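Local coordinates for protein thiosulfate sulfurtransferase TUM1 (Saccharomyces cerevisiae, PDB 3UTN) that transfers sulfur from the cysteine desulfurase NFS1 to UBA4 for 2-thiolation of the wobble uridine of tRNAs, and has thiosulfate sulfurtransferase activity, at residues Leu26-Leu38 with Val142-Tyr156. Sequence-based numbering, arbitrary orientation. Where two conformers were deposited one is given.
Sequences LFDLISPKAFVKL and VYLLNNFNQYREFKY. With DMS (dimethyl sulfoxide), chain B.
Tyr143 has CG beside its own backbone N (chi1 -69°), and Ile30 has CG1 anti to its N (chi1 -167°) with the chain extended beyond it, which carries CD1 over one face of the phenol ring, 4.2 Å from the centroid. Leu38 CD2, from helix 32-41, rests on that same face, while C2 of a dimethyl sulfoxide, probably from the crystallisation liquor, takes the opposite one. With an alanine at Tyr143, Ile30 CD1 and Leu38 CD2 would probably lose the ring face they share, opening a gap between strand and helix. Strands 28-30 and 141-145 pair in parallel through their backbones: Asp28 N donates to Val142 O at 2.9 Å, Leu144 N to Asp28 O, Ile30 N to Leu144 O. Beyond the strands, Pro32 CB sits almost centrally over the Tyr156 ring, 3.3 Å from its centroid, and Val36 CG1 meets that ring at its edge, 3.5 Å from Tyr156 CD1. On the face of the sheet opposite Ile30 and Tyr143, Leu29 CD2 packs on Leu144 CD2, facing helix 286-297 of the catalytic rhodanese domain. Backbone hydrogen bonds thus join the edge strand to the first rhodanese sheet, while CH-pi and apolar contacts fasten the helix that follows it.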
loop_
_atom_site.group_PDB
_atom_site.type_symbol
_atom_site.label_atom_id
_atom_site.label_comp_id
_atom_site.label_asym_id
_atom_site.label_seq_id
_atom_site.Cartn_x
_atom_site.Cartn_y
_atom_site.Cartn_z
ATOM N N LEU A 26 2.915 -11.019 4.674
ATOM C CA LEU A 26 2.151 -11.014 3.428
ATOM C C LEU A 26 3.033 -10.638 2.257
ATOM O O LEU A 26 2.831 -11.087 1.133
ATOM C CB LEU A 26 0.969 -10.068 3.528
ATOM C CG LEU A 26 -0.114 -10.553 4.484
ATOM C CD1 LEU A 26 -1.366 -9.802 4.124
ATOM C CD2 LEU A 26 -0.345 -12.052 4.364
ATOM N N PHE A 27 4.023 -9.810 2.539
ATOM C CA PHE A 27 5.078 -9.563 1.589
ATOM C C PHE A 27 6.280 -9.070 2.348
ATOM O O PHE A 27 6.152 -8.534 3.446
ATOM C CB PHE A 27 4.647 -8.550 0.528
ATOM C CG PHE A 27 4.345 -7.192 1.070
ATOM C CD1 PHE A 27 5.329 -6.222 1.128
ATOM C CD2 PHE A 27 3.069 -6.881 1.515
ATOM C CE1 PHE A 27 5.043 -4.963 1.617
ATOM C CE2 PHE A 27 2.782 -5.631 2.008
ATOM C CZ PHE A 27 3.768 -4.667 2.051
ATOM N N ASP A 28 7.447 -9.274 1.764
ATOM C CA ASP A 28 8.663 -8.767 2.340
ATOM C C ASP A 28 9.102 -7.619 1.485
ATOM O O ASP A 28 8.900 -7.622 0.275
ATOM C CB ASP A 28 9.753 -9.836 2.338
ATOM C CG ASP A 28 9.495 -10.936 3.344
ATOM O OD1 ASP A 28 8.591 -10.771 4.181
ATOM O OD2 ASP A 28 10.202 -11.966 3.297
ATOM N N LEU A 29 9.714 -6.632 2.115
ATOM C CA LEU A 29 10.436 -5.649 1.352
ATOM C C LEU A 29 11.591 -6.384 0.728
ATOM O O LEU A 29 12.094 -7.371 1.270
ATOM C CB LEU A 29 10.964 -4.529 2.236
ATOM C CG LEU A 29 9.970 -3.649 2.980
ATOM C CD1 LEU A 29 10.582 -2.270 3.068
ATOM C CD2 LEU A 29 8.621 -3.584 2.288
ATOM N N ILE A 30 11.998 -5.917 -0.432
ATOM C CA ILE A 30 13.187 -6.446 -1.037
ATOM C C ILE A 30 13.916 -5.265 -1.626
ATOM O O ILE A 30 13.323 -4.424 -2.306
ATOM C CB ILE A 30 12.873 -7.549 -2.068
ATOM C CG1 ILE A 30 14.143 -8.311 -2.441
ATOM C CG2 ILE A 30 12.150 -6.986 -3.277
ATOM C CD1 ILE A 30 13.879 -9.578 -3.210
ATOM N N SER A 31 15.197 -5.182 -1.317
ATOM C CA SER A 31 16.029 -4.146 -1.869
ATOM C C SER A 31 16.325 -4.540 -3.305
ATOM O O SER A 31 16.181 -5.708 -3.672
ATOM C CB SER A 31 17.327 -4.044 -1.084
ATOM O OG SER A 31 18.094 -5.207 -1.297
ATOM N N PRO A 32 16.740 -3.572 -4.125
ATOM C CA PRO A 32 17.171 -3.906 -5.469
ATOM C C PRO A 32 18.245 -4.987 -5.478
ATOM O O PRO A 32 18.151 -5.932 -6.263
ATOM C CB PRO A 32 17.727 -2.584 -5.980
ATOM C CG PRO A 32 16.892 -1.570 -5.294
ATOM C CD PRO A 32 16.671 -2.116 -3.920
ATOM N N LYS A 33 19.242 -4.870 -4.604
ATOM C CA LYS A 33 20.315 -5.862 -4.584
ATOM C C LYS A 33 19.795 -7.238 -4.222
ATOM O O LYS A 33 20.138 -8.214 -4.878
ATOM C CB LYS A 33 21.486 -5.458 -3.681
ATOM C CG LYS A 33 21.226 -5.485 -2.185
ATOM C CD LYS A 33 22.477 -5.077 -1.411
ATOM C CE LYS A 33 23.237 -3.972 -2.132
ATOM N NZ LYS A 33 24.210 -3.256 -1.260
ATOM N N ALA A 34 18.953 -7.304 -3.196
ATOM C CA ALA A 34 18.363 -8.566 -2.788
ATOM C C ALA A 34 17.495 -9.073 -3.919
ATOM O O ALA A 34 17.443 -10.264 -4.182
ATOM C CB ALA A 34 17.553 -8.395 -1.523
ATOM N N PHE A 35 16.831 -8.153 -4.605
ATOM C CA PHE A 35 16.013 -8.533 -5.732
ATOM C C PHE A 35 16.821 -9.178 -6.847
ATOM O O PHE A 35 16.453 -10.235 -7.329
ATOM C CB PHE A 35 15.217 -7.356 -6.274
ATOM C CG PHE A 35 14.573 -7.640 -7.588
ATOM C CD1 PHE A 35 13.442 -8.445 -7.662
ATOM C CD2 PHE A 35 15.126 -7.152 -8.760
ATOM C CE1 PHE A 35 12.850 -8.718 -8.881
ATOM C CE2 PHE A 35 14.540 -7.425 -9.980
ATOM C CZ PHE A 35 13.398 -8.209 -10.038
ATOM N N VAL A 36 17.908 -8.547 -7.276
ATOM C CA VAL A 36 18.678 -9.142 -8.364
ATOM C C VAL A 36 19.314 -10.436 -7.888
ATOM O O VAL A 36 19.406 -11.401 -8.644
ATOM C CB VAL A 36 19.718 -8.190 -8.986
ATOM C CG1 VAL A 36 19.011 -7.025 -9.656
ATOM C CG2 VAL A 36 20.721 -7.703 -7.956
ATOM N N LYS A 37 19.709 -10.457 -6.616
ATOM C CA LYS A 37 20.217 -11.675 -6.010
ATOM C C LYS A 37 19.130 -12.734 -6.106
ATOM O O LYS A 37 19.373 -13.844 -6.559
ATOM C CB LYS A 37 20.613 -11.445 -4.557
ATOM C CG LYS A 37 21.258 -12.665 -3.930
ATOM C CD LYS A 37 21.497 -12.489 -2.447
ATOM C CE LYS A 37 22.118 -13.758 -1.898
ATOM N NZ LYS A 37 22.702 -13.525 -0.556
ATOM N N LEU A 38 17.926 -12.362 -5.696
ATOM C CA LEU A 38 16.785 -13.259 -5.769
ATOM C C LEU A 38 16.601 -13.742 -7.199
ATOM O O LEU A 38 16.542 -14.944 -7.446
ATOM C CB LEU A 38 15.524 -12.566 -5.264
ATOM C CG LEU A 38 14.205 -13.330 -5.352
ATOM C CD1 LEU A 38 14.163 -14.477 -4.359
ATOM C CD2 LEU A 38 13.069 -12.356 -5.109
ATOM N N VAL A 142 5.563 -12.632 -2.195
ATOM C CA VAL A 142 5.368 -11.284 -2.625
ATOM C C VAL A 142 6.436 -10.453 -1.974
ATOM O O VAL A 142 6.655 -10.503 -0.762
ATOM C CB VAL A 142 3.989 -10.728 -2.246
ATOM C CG1 VAL A 142 3.812 -9.336 -2.838
ATOM C CG2 VAL A 142 2.884 -11.648 -2.738
ATOM N N TYR A 143 7.106 -9.691 -2.808
ATOM C CA TYR A 143 8.063 -8.758 -2.320
ATOM C C TYR A 143 7.635 -7.406 -2.752
ATOM O O TYR A 143 6.981 -7.235 -3.779
ATOM C CB TYR A 143 9.433 -9.078 -2.868
ATOM C CG TYR A 143 9.980 -10.353 -2.305
ATOM C CD1 TYR A 143 10.708 -10.353 -1.124
ATOM C CD2 TYR A 143 9.755 -11.563 -2.948
ATOM C CE1 TYR A 143 11.217 -11.525 -0.599
ATOM C CE2 TYR A 143 10.261 -12.741 -2.433
ATOM C CZ TYR A 143 10.991 -12.714 -1.260
ATOM O OH TYR A 143 11.483 -13.886 -0.747
ATOM N N LEU A 144 7.982 -6.443 -1.928
ATOM C CA LEU A 144 7.803 -5.086 -2.287
ATOM C C LEU A 144 9.198 -4.625 -2.538
ATOM O O LEU A 144 10.017 -4.588 -1.623
ATOM C CB LEU A 144 7.194 -4.316 -1.134
ATOM C CG LEU A 144 7.031 -2.837 -1.425
ATOM C CD1 LEU A 144 6.133 -2.683 -2.636
ATOM C CD2 LEU A 144 6.456 -2.150 -0.207
ATOM N N LEU A 145 9.485 -4.314 -3.793
ATOM C CA LEU A 145 10.784 -3.797 -4.108
ATOM C C LEU A 145 10.906 -2.495 -3.373
ATOM O O LEU A 145 10.017 -1.645 -3.432
ATOM C CB LEU A 145 10.966 -3.582 -5.599
ATOM C CG LEU A 145 12.353 -3.040 -5.949
ATOM C CD1 LEU A 145 13.422 -4.096 -5.733
ATOM C CD2 LEU A 145 12.345 -2.568 -7.379
ATOM N N ASN A 146 12.010 -2.349 -2.667
ATOM C CA ASN A 146 12.234 -1.157 -1.915
ATOM C C ASN A 146 13.482 -0.402 -2.360
ATOM O O ASN A 146 14.553 -0.595 -1.817
ATOM C CB ASN A 146 12.305 -1.469 -0.430
ATOM C CG ASN A 146 12.358 -0.223 0.393
ATOM O OD1 ASN A 146 11.758 0.791 0.029
ATOM N ND2 ASN A 146 13.098 -0.268 1.496
ATOM N N ASN A 147 13.348 0.442 -3.366
ATOM C CA ASN A 147 12.151 0.546 -4.170
ATOM C C ASN A 147 12.640 0.746 -5.581
ATOM O O ASN A 147 13.846 0.731 -5.828
ATOM C CB ASN A 147 11.265 1.709 -3.722
ATOM C CG ASN A 147 11.994 3.039 -3.713
ATOM O OD1 ASN A 147 13.091 3.172 -4.249
ATOM N ND2 ASN A 147 11.378 4.033 -3.104
ATOM N N PHE A 148 11.713 0.944 -6.498
ATOM C CA PHE A 148 12.071 1.104 -7.876
ATOM C C PHE A 148 12.897 2.355 -8.108
ATOM O O PHE A 148 13.734 2.371 -8.998
ATOM C CB PHE A 148 10.833 1.122 -8.740
ATOM C CG PHE A 148 11.115 0.946 -10.190
ATOM C CD1 PHE A 148 12.021 -0.017 -10.628
ATOM C CD2 PHE A 148 10.448 1.717 -11.128
ATOM C CE1 PHE A 148 12.265 -0.183 -11.977
ATOM C CE2 PHE A 148 10.684 1.546 -12.477
ATOM C CZ PHE A 148 11.591 0.594 -12.901
ATOM N N ASN A 149 12.661 3.390 -7.306
ATOM C CA ASN A 149 13.465 4.605 -7.378
ATOM C C ASN A 149 14.929 4.274 -7.218
ATOM O O ASN A 149 15.756 4.666 -8.035
ATOM C CB ASN A 149 13.062 5.601 -6.296
ATOM C CG ASN A 149 11.749 6.290 -6.597
ATOM O OD1 ASN A 149 11.205 6.169 -7.693
ATOM N ND2 ASN A 149 11.239 7.028 -5.626
ATOM N N GLN A 150 15.236 3.531 -6.163
ATOM C CA GLN A 150 16.611 3.191 -5.857
ATOM C C GLN A 150 17.111 2.207 -6.874
ATOM O O GLN A 150 18.239 2.297 -7.335
ATOM C CB GLN A 150 16.715 2.619 -4.454
ATOM C CG GLN A 150 16.550 3.689 -3.399
ATOM C CD GLN A 150 17.616 4.757 -3.501
ATOM O OE1 GLN A 150 18.565 4.760 -2.727
ATOM N NE2 GLN A 150 17.467 5.667 -4.466
ATOM N N TYR A 151 16.230 1.284 -7.234
ATOM C CA TYR A 151 16.490 0.330 -8.276
ATOM C C TYR A 151 16.976 1.041 -9.529
ATOM O O TYR A 151 17.989 0.657 -10.118
ATOM C CB TYR A 151 15.203 -0.426 -8.566
ATOM C CG TYR A 151 15.387 -1.596 -9.467
ATOM C CD1 TYR A 151 15.575 -2.868 -8.945
ATOM C CD2 TYR A 151 15.370 -1.435 -10.844
ATOM C CE1 TYR A 151 15.738 -3.956 -9.779
ATOM C CE2 TYR A 151 15.546 -2.510 -11.685
ATOM C CZ TYR A 151 15.727 -3.768 -11.144
ATOM O OH TYR A 151 15.891 -4.834 -11.973
ATOM N N ARG A 152 16.248 2.077 -9.933
ATOM C CA ARG A 152 16.624 2.835 -11.114
ATOM C C ARG A 152 17.848 3.690 -10.841
ATOM O O ARG A 152 18.782 3.698 -11.634
ATOM C CB ARG A 152 15.470 3.699 -11.594
ATOM C CG ARG A 152 14.425 2.921 -12.364
ATOM C CD ARG A 152 13.240 3.812 -12.665
ATOM N NE ARG A 152 12.595 4.267 -11.435
ATOM C CZ ARG A 152 11.417 4.882 -11.395
ATOM N NH1 ARG A 152 10.744 5.108 -12.517
ATOM N NH2 ARG A 152 10.916 5.261 -10.231
ATOM N N GLU A 153 17.847 4.381 -9.708
ATOM C CA GLU A 153 18.965 5.250 -9.338
ATOM C C GLU A 153 20.277 4.496 -9.426
ATOM O O GLU A 153 21.257 5.003 -9.955
ATOM C CB GLU A 153 18.783 5.833 -7.935
ATOM C CG GLU A 153 19.987 6.637 -7.447
ATOM C CD GLU A 153 19.601 7.880 -6.667
ATOM O OE1 GLU A 153 18.723 7.794 -5.776
ATOM O OE2 GLU A 153 20.194 8.951 -6.944
ATOM N N PHE A 154 20.280 3.271 -8.918
ATOM C CA PHE A 154 21.491 2.480 -8.889
ATOM C C PHE A 154 21.578 1.525 -10.064
ATOM O O PHE A 154 22.355 0.574 -10.050
ATOM C CB PHE A 154 21.646 1.811 -7.525
ATOM C CG PHE A 154 21.910 2.794 -6.432
ATOM C CD1 PHE A 154 23.207 3.231 -6.176
ATOM C CD2 PHE A 154 20.862 3.342 -5.705
ATOM C CE1 PHE A 154 23.453 4.167 -5.184
ATOM C CE2 PHE A 154 21.103 4.281 -4.712
ATOM C CZ PHE A 154 22.401 4.692 -4.451
ATOM N N LYS A 155 20.782 1.818 -11.091
ATOM C CA LYS A 155 20.917 1.199 -12.406
ATOM C C LYS A 155 20.792 -0.317 -12.347
ATOM O O LYS A 155 21.496 -1.054 -13.023
ATOM C CB LYS A 155 22.223 1.644 -13.074
ATOM C CG LYS A 155 22.261 3.138 -13.374
ATOM C CD LYS A 155 23.673 3.606 -13.685
ATOM C CE LYS A 155 23.711 5.111 -13.905
ATOM N NZ LYS A 155 25.027 5.560 -14.444
ATOM N N TYR A 156 19.874 -0.780 -11.520
ATOM C CA TYR A 156 19.554 -2.183 -11.509
ATOM C C TYR A 156 18.885 -2.537 -12.823
ATOM O O TYR A 156 18.404 -1.639 -13.515
ATOM C CB TYR A 156 18.698 -2.502 -10.304
ATOM C CG TYR A 156 19.541 -2.619 -9.085
ATOM C CD1 TYR A 156 19.975 -3.864 -8.651
ATOM C CD2 TYR A 156 19.959 -1.487 -8.395
ATOM C CE1 TYR A 156 20.775 -3.984 -7.540
ATOM C CE2 TYR A 156 20.760 -1.601 -7.276
ATOM C CZ TYR A 156 21.162 -2.854 -6.861
ATOM O OH TYR A 156 21.958 -2.983 -5.763
HETATM S S DMS B . 6.749 -12.853 1.314
HETATM O O DMS B . 5.701 -13.348 0.401
HETATM C C1 DMS B . 6.945 -13.990 2.578
HETATM C C2 DMS B . 8.253 -13.072 0.558
#